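Local atomic coordinates of ABC sugar transporter, periplasmic sugar binding protein (Legionella pneumophila subsp. pneumophila, PDB entry 3ROT), a protein that probably binds a sugar in the periplasm and passes it to an ABC transporter for uptake, as solute-binding proteins of its family do. Residues E55-I69 and R81-R95. Residues are numbered along the deposited sequence; the frame is centred on the assembly and turned at random.
Sequences ESALATYPSGIATTI and RANKLNIPVIAVDTR
I65 and V89 form the first of three parallel bridges between neighbouring strands 64-67 and 89-92, whose axes come within 4.7 Å at a crossing angle of -19°. Backbone bonds run from I65 N to P88 O, I90 N to I65 O (2.8 Å), T67 N to I90 O and V92 N to T67 O; beyond V92 the regular pairing breaks at D93, which has positive phi, and I69 N bonds to T94 O instead. The close packing lies between the helix ends and the turns that lead into the strands. There L58 sends CD2 to within 3.5 Å of A82 CB and 3.8 Å of I87 CD1, the latter methyl also touching P62 CD at 3.8 Å. In I87, chi1 of -65° and an extended chi2 carry CD1 out to reach both L58 and P62. The R81/E55 side is more exposed and polar, yet still close-packed. R81, extended from CG to NE, slides past L58, whose CB lies 3.8 Å above the centre of the guanidinium plane. R81 NH1 forms a salt bridge to E55 OE1 at 2.6 Å, bent to 131° and reaching the carboxylate from above its plane; S78 holds E55 OE2. Looser is the exposed edge, where L85 CD2 meets Y61 CE1 at 3.9 Å. The contact joins the beta-alpha-beta unit of strand 64-67, helix 76-85 and strand 89-92 to the end of helix 47-59: helices 47-59 and 76-85 cover the I65/V89 face, helix 247-264 the A66/I90 face, and strands 5-9 and 107-109 flank the pair.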
loop_
_atom_site.group_PDB
_atom_site.type_symbol
_atom_site.label_atom_id
_atom_site.label_comp_id
_atom_site.label_asym_id
_atom_site.label_seq_id
_atom_site.Cartn_x
_atom_site.Cartn_y
_atom_site.Cartn_z
ATOM N N GLU A 55 15.241 -20.643 4.254
ATOM C CA GLU A 55 16.412 -21.458 3.971
ATOM C C GLU A 55 17.696 -20.747 4.415
ATOM O O GLU A 55 18.535 -21.333 5.098
ATOM C CB GLU A 55 16.453 -21.767 2.473
ATOM C CG GLU A 55 16.722 -23.223 2.122
ATOM C CD GLU A 55 15.775 -24.189 2.813
ATOM O OE1 GLU A 55 15.991 -24.491 4.002
ATOM O OE2 GLU A 55 14.808 -24.645 2.171
ATOM N N SER A 56 17.853 -19.484 4.036
ATOM C CA SER A 56 19.049 -18.753 4.430
ATOM C C SER A 56 19.062 -18.514 5.936
ATOM O O SER A 56 20.123 -18.441 6.543
ATOM C CB SER A 56 19.156 -17.422 3.672
ATOM O OG SER A 56 17.991 -16.631 3.820
ATOM N N ALA A 57 17.885 -18.399 6.541
ATOM C CA ALA A 57 17.812 -18.193 7.981
ATOM C C ALA A 57 18.337 -19.439 8.691
ATOM O O ALA A 57 19.111 -19.337 9.644
ATOM C CB ALA A 57 16.374 -17.915 8.405
ATOM N N LEU A 58 17.918 -20.612 8.215
ATOM C CA LEU A 58 18.336 -21.890 8.797
ATOM C C LEU A 58 19.850 -22.056 8.825
ATOM O O LEU A 58 20.398 -22.580 9.787
ATOM C CB LEU A 58 17.729 -23.064 8.020
ATOM C CG LEU A 58 16.210 -23.229 8.063
ATOM C CD1 LEU A 58 15.790 -24.445 7.254
ATOM C CD2 LEU A 58 15.769 -23.382 9.502
ATOM N N ALA A 59 20.515 -21.611 7.763
ATOM C CA ALA A 59 21.968 -21.719 7.660
ATOM C C ALA A 59 22.697 -21.028 8.808
ATOM O O ALA A 59 23.801 -21.424 9.180
ATOM C CB ALA A 59 22.436 -21.137 6.331
ATOM N N THR A 60 22.079 -19.991 9.368
ATOM C CA THR A 60 22.692 -19.243 10.462
ATOM C C THR A 60 22.464 -19.879 11.826
ATOM O O THR A 60 22.950 -19.372 12.830
ATOM C CB THR A 60 22.156 -17.798 10.520
ATOM O OG1 THR A 60 20.762 -17.821 10.845
ATOM C CG2 THR A 60 22.353 -17.097 9.184
ATOM N N TYR A 61 21.725 -20.985 11.859
ATOM C CA TYR A 61 21.427 -21.673 13.115
ATOM C C TYR A 61 20.912 -20.706 14.187
ATOM O O TYR A 61 21.539 -20.533 15.235
ATOM C CB TYR A 61 22.676 -22.405 13.628
ATOM C CG TYR A 61 23.037 -23.621 12.806
ATOM C CD1 TYR A 61 22.374 -24.836 12.996
ATOM C CD2 TYR A 61 23.989 -23.541 11.787
ATOM C CE1 TYR A 61 22.646 -25.942 12.188
ATOM C CE2 TYR A 61 24.268 -24.638 10.971
ATOM C CZ TYR A 61 23.592 -25.836 11.175
ATOM O OH TYR A 61 23.843 -26.917 10.355
ATOM N N PRO A 62 19.760 -20.061 13.933
ATOM C CA PRO A 62 19.174 -19.114 14.887
ATOM C C PRO A 62 18.548 -19.807 16.099
ATOM O O PRO A 62 18.361 -21.022 16.105
ATOM C CB PRO A 62 18.136 -18.386 14.040
ATOM C CG PRO A 62 17.649 -19.468 13.140
ATOM C CD PRO A 62 18.939 -20.136 12.709
ATOM N N SER A 63 18.229 -19.027 17.123
ATOM C CA SER A 63 17.614 -19.559 18.333
ATOM C C SER A 63 16.163 -19.971 18.074
ATOM O O SER A 63 15.613 -20.828 18.773
ATOM C CB SER A 63 17.657 -18.515 19.453
ATOM O OG SER A 63 18.995 -18.198 19.813
ATOM N N GLY A 64 15.547 -19.362 17.066
ATOM C CA GLY A 64 14.174 -19.689 16.744
ATOM C C GLY A 64 13.672 -18.901 15.554
ATOM O O GLY A 64 14.255 -17.882 15.179
ATOM N N ILE A 65 12.585 -19.380 14.958
ATOM C CA ILE A 65 11.982 -18.733 13.807
ATOM C C ILE A 65 10.472 -18.761 13.918
ATOM O O ILE A 65 9.884 -19.771 14.315
ATOM C CB ILE A 65 12.366 -19.440 12.475
ATOM C CG1 ILE A 65 13.862 -19.278 12.194
ATOM C CG2 ILE A 65 11.572 -18.843 11.308
ATOM C CD1 ILE A 65 14.312 -19.982 10.928
ATOM N N ALA A 66 9.848 -17.633 13.598
ATOM C CA ALA A 66 8.401 -17.545 13.581
ATOM C C ALA A 66 8.151 -17.301 12.098
ATOM O O ALA A 66 8.849 -16.498 11.473
ATOM C CB ALA A 66 7.916 -16.375 14.413
ATOM N N THR A 67 7.194 -18.017 11.519
ATOM C CA THR A 67 6.926 -17.842 10.102
ATOM C C THR A 67 5.483 -18.172 9.729
ATOM O O THR A 67 4.811 -18.933 10.417
ATOM C CB THR A 67 7.886 -18.718 9.241
ATOM O OG1 THR A 67 7.710 -18.408 7.855
ATOM C CG2 THR A 67 7.612 -20.199 9.445
ATOM N N THR A 68 5.005 -17.560 8.654
ATOM C CA THR A 68 3.671 -17.838 8.161
ATOM C C THR A 68 3.879 -19.048 7.244
ATOM O O THR A 68 4.986 -19.282 6.767
ATOM C CB THR A 68 3.110 -16.655 7.336
ATOM O OG1 THR A 68 3.869 -16.513 6.132
ATOM C CG2 THR A 68 3.203 -15.356 8.122
ATOM N N ILE A 69 2.832 -19.832 7.020
ATOM C CA ILE A 69 2.943 -20.997 6.160
ATOM C C ILE A 69 1.665 -21.019 5.324
ATOM O O ILE A 69 0.747 -21.798 5.594
ATOM C CB ILE A 69 3.077 -22.295 7.003
ATOM C CG1 ILE A 69 4.132 -22.092 8.100
ATOM C CG2 ILE A 69 3.469 -23.473 6.097
ATOM C CD1 ILE A 69 4.360 -23.310 9.016
ATOM N N ARG A 81 13.655 -29.625 7.233
ATOM C CA ARG A 81 15.073 -29.339 7.424
ATOM C C ARG A 81 15.248 -28.692 8.793
ATOM O O ARG A 81 16.063 -29.138 9.604
ATOM C CB ARG A 81 15.579 -28.389 6.333
ATOM C CG ARG A 81 17.046 -28.004 6.470
ATOM C CD ARG A 81 17.447 -26.966 5.428
ATOM N NE ARG A 81 18.708 -26.310 5.770
ATOM C CZ ARG A 81 19.196 -25.238 5.146
ATOM N NH1 ARG A 81 18.530 -24.687 4.136
ATOM N NH2 ARG A 81 20.352 -24.712 5.533
ATOM N N ALA A 82 14.473 -27.639 9.047
ATOM C CA ALA A 82 14.539 -26.936 10.321
ATOM C C ALA A 82 14.359 -27.915 11.469
ATOM O O ALA A 82 15.057 -27.848 12.485
ATOM C CB ALA A 82 13.461 -25.869 10.382
ATOM N N ASN A 83 13.416 -28.834 11.301
ATOM C CA ASN A 83 13.137 -29.823 12.328
ATOM C C ASN A 83 14.361 -30.697 12.614
ATOM O O ASN A 83 14.657 -31.009 13.771
ATOM C CB ASN A 83 11.958 -30.691 11.902
ATOM C CG ASN A 83 11.395 -31.490 13.048
ATOM O OD1 ASN A 83 11.004 -30.930 14.067
ATOM N ND2 ASN A 83 11.352 -32.807 12.893
ATOM N N LYS A 84 15.073 -31.086 11.561
ATOM C CA LYS A 84 16.262 -31.913 11.720
ATOM C C LYS A 84 17.401 -31.165 12.420
ATOM O O LYS A 84 18.131 -31.746 13.220
ATOM C CB LYS A 84 16.739 -32.431 10.357
ATOM C CG LYS A 84 15.771 -33.409 9.699
ATOM C CD LYS A 84 16.457 -34.262 8.633
ATOM C CE LYS A 84 16.767 -33.485 7.362
ATOM N NZ LYS A 84 15.526 -33.090 6.648
ATOM N N LEU A 85 17.546 -29.876 12.126
ATOM C CA LEU A 85 18.602 -29.075 12.736
ATOM C C LEU A 85 18.252 -28.692 14.170
ATOM O O LEU A 85 19.059 -28.090 14.879
ATOM C CB LEU A 85 18.852 -27.815 11.907
ATOM C CG LEU A 85 19.270 -28.070 10.457
ATOM C CD1 LEU A 85 19.380 -26.752 9.700
ATOM C CD2 LEU A 85 20.590 -28.814 10.436
ATOM N N ASN A 86 17.042 -29.047 14.587
ATOM C CA ASN A 86 16.568 -28.759 15.934
ATOM C C ASN A 86 16.341 -27.266 16.193
ATOM O O ASN A 86 16.420 -26.801 17.331
ATOM C CB ASN A 86 17.541 -29.334 16.968
ATOM C CG ASN A 86 16.989 -29.283 18.383
ATOM O OD1 ASN A 86 15.923 -29.838 18.668
ATOM N ND2 ASN A 86 17.715 -28.615 19.279
ATOM N N ILE A 87 16.071 -26.518 15.124
ATOM C CA ILE A 87 15.784 -25.091 15.236
ATOM C C ILE A 87 14.273 -24.987 15.440
ATOM O O ILE A 87 13.496 -25.427 14.591
ATOM C CB ILE A 87 16.169 -24.327 13.949
ATOM C CG1 ILE A 87 17.688 -24.379 13.750
ATOM C CG2 ILE A 87 15.710 -22.872 14.044
ATOM C CD1 ILE A 87 18.152 -23.873 12.406
ATOM N N PRO A 88 13.836 -24.414 16.574
ATOM C CA PRO A 88 12.407 -24.275 16.857
ATOM C C PRO A 88 11.708 -23.395 15.829
ATOM O O PRO A 88 12.211 -22.333 15.472
ATOM C CB PRO A 88 12.385 -23.634 18.244
ATOM C CG PRO A 88 13.714 -24.010 18.832
ATOM C CD PRO A 88 14.641 -23.850 17.667
ATOM N N VAL A 89 10.553 -23.841 15.355
ATOM C CA VAL A 89 9.792 -23.063 14.393
ATOM C C VAL A 89 8.354 -22.932 14.866
ATOM O O VAL A 89 7.707 -23.920 15.199
ATOM C CB VAL A 89 9.796 -23.706 12.997
ATOM C CG1 VAL A 89 9.019 -22.829 12.031
ATOM C CG2 VAL A 89 11.228 -23.884 12.514
ATOM N N ILE A 90 7.875 -21.694 14.922
ATOM C CA ILE A 90 6.512 -21.413 15.341
ATOM C C ILE A 90 5.752 -20.850 14.152
ATOM O O ILE A 90 6.274 -20.020 13.413
ATOM C CB ILE A 90 6.493 -20.401 16.517
ATOM C CG1 ILE A 90 6.929 -21.110 17.803
ATOM C CG2 ILE A 90 5.101 -19.803 16.694
ATOM C CD1 ILE A 90 6.885 -20.221 19.036
ATOM N N ALA A 91 4.529 -21.325 13.943
ATOM C CA ALA A 91 3.731 -20.837 12.828
ATOM C C ALA A 91 2.856 -19.685 13.314
ATOM O O ALA A 91 2.248 -19.765 14.379
ATOM C CB ALA A 91 2.857 -21.960 12.264
ATOM N N VAL A 92 2.811 -18.612 12.533
ATOM C CA VAL A 92 1.995 -17.462 12.872
ATOM C C VAL A 92 1.152 -17.025 11.678
ATOM O O VAL A 92 1.554 -17.204 10.519
ATOM C CB VAL A 92 2.868 -16.270 13.333
ATOM C CG1 VAL A 92 3.678 -16.661 14.552
ATOM C CG2 VAL A 92 3.785 -15.836 12.205
ATOM N N ASP A 93 -0.022 -16.480 11.979
ATOM C CA ASP A 93 -0.956 -15.967 10.981
ATOM C C ASP A 93 -1.633 -17.035 10.136
ATOM O O ASP A 93 -2.850 -17.099 10.084
ATOM C CB ASP A 93 -0.244 -14.961 10.073
ATOM C CG ASP A 93 -1.147 -14.417 8.979
ATOM O OD1 ASP A 93 -2.044 -13.600 9.286
ATOM O OD2 ASP A 93 -0.954 -14.817 7.815
ATOM N N THR A 94 -0.844 -17.866 9.469
ATOM C CA THR A 94 -1.395 -18.918 8.623
ATOM C C THR A 94 -0.636 -20.202 8.879
ATOM O O THR A 94 0.591 -20.190 9.018
ATOM C CB THR A 94 -1.252 -18.594 7.115
ATOM O OG1 THR A 94 -1.774 -17.289 6.846
ATOM C CG2 THR A 94 -2.014 -19.629 6.275
ATOM N N ARG A 95 -1.367 -21.309 8.930
ATOM C CA ARG A 95 -0.743 -22.602 9.163
ATOM C C ARG A 95 -1.205 -23.637 8.146
ATOM O O ARG A 95 -2.285 -23.513 7.570
ATOM C CB ARG A 95 -1.072 -23.106 10.565
ATOM C CG ARG A 95 -2.541 -23.385 10.792
ATOM C CD ARG A 95 -2.707 -24.285 11.988
ATOM N NE ARG A 95 -4.016 -24.163 12.615
ATOM C CZ ARG A 95 -4.314 -24.685 13.805
ATOM N NH1 ARG A 95 -3.391 -25.363 14.482
ATOM N NH2 ARG A 95 -5.525 -24.519 14.329
#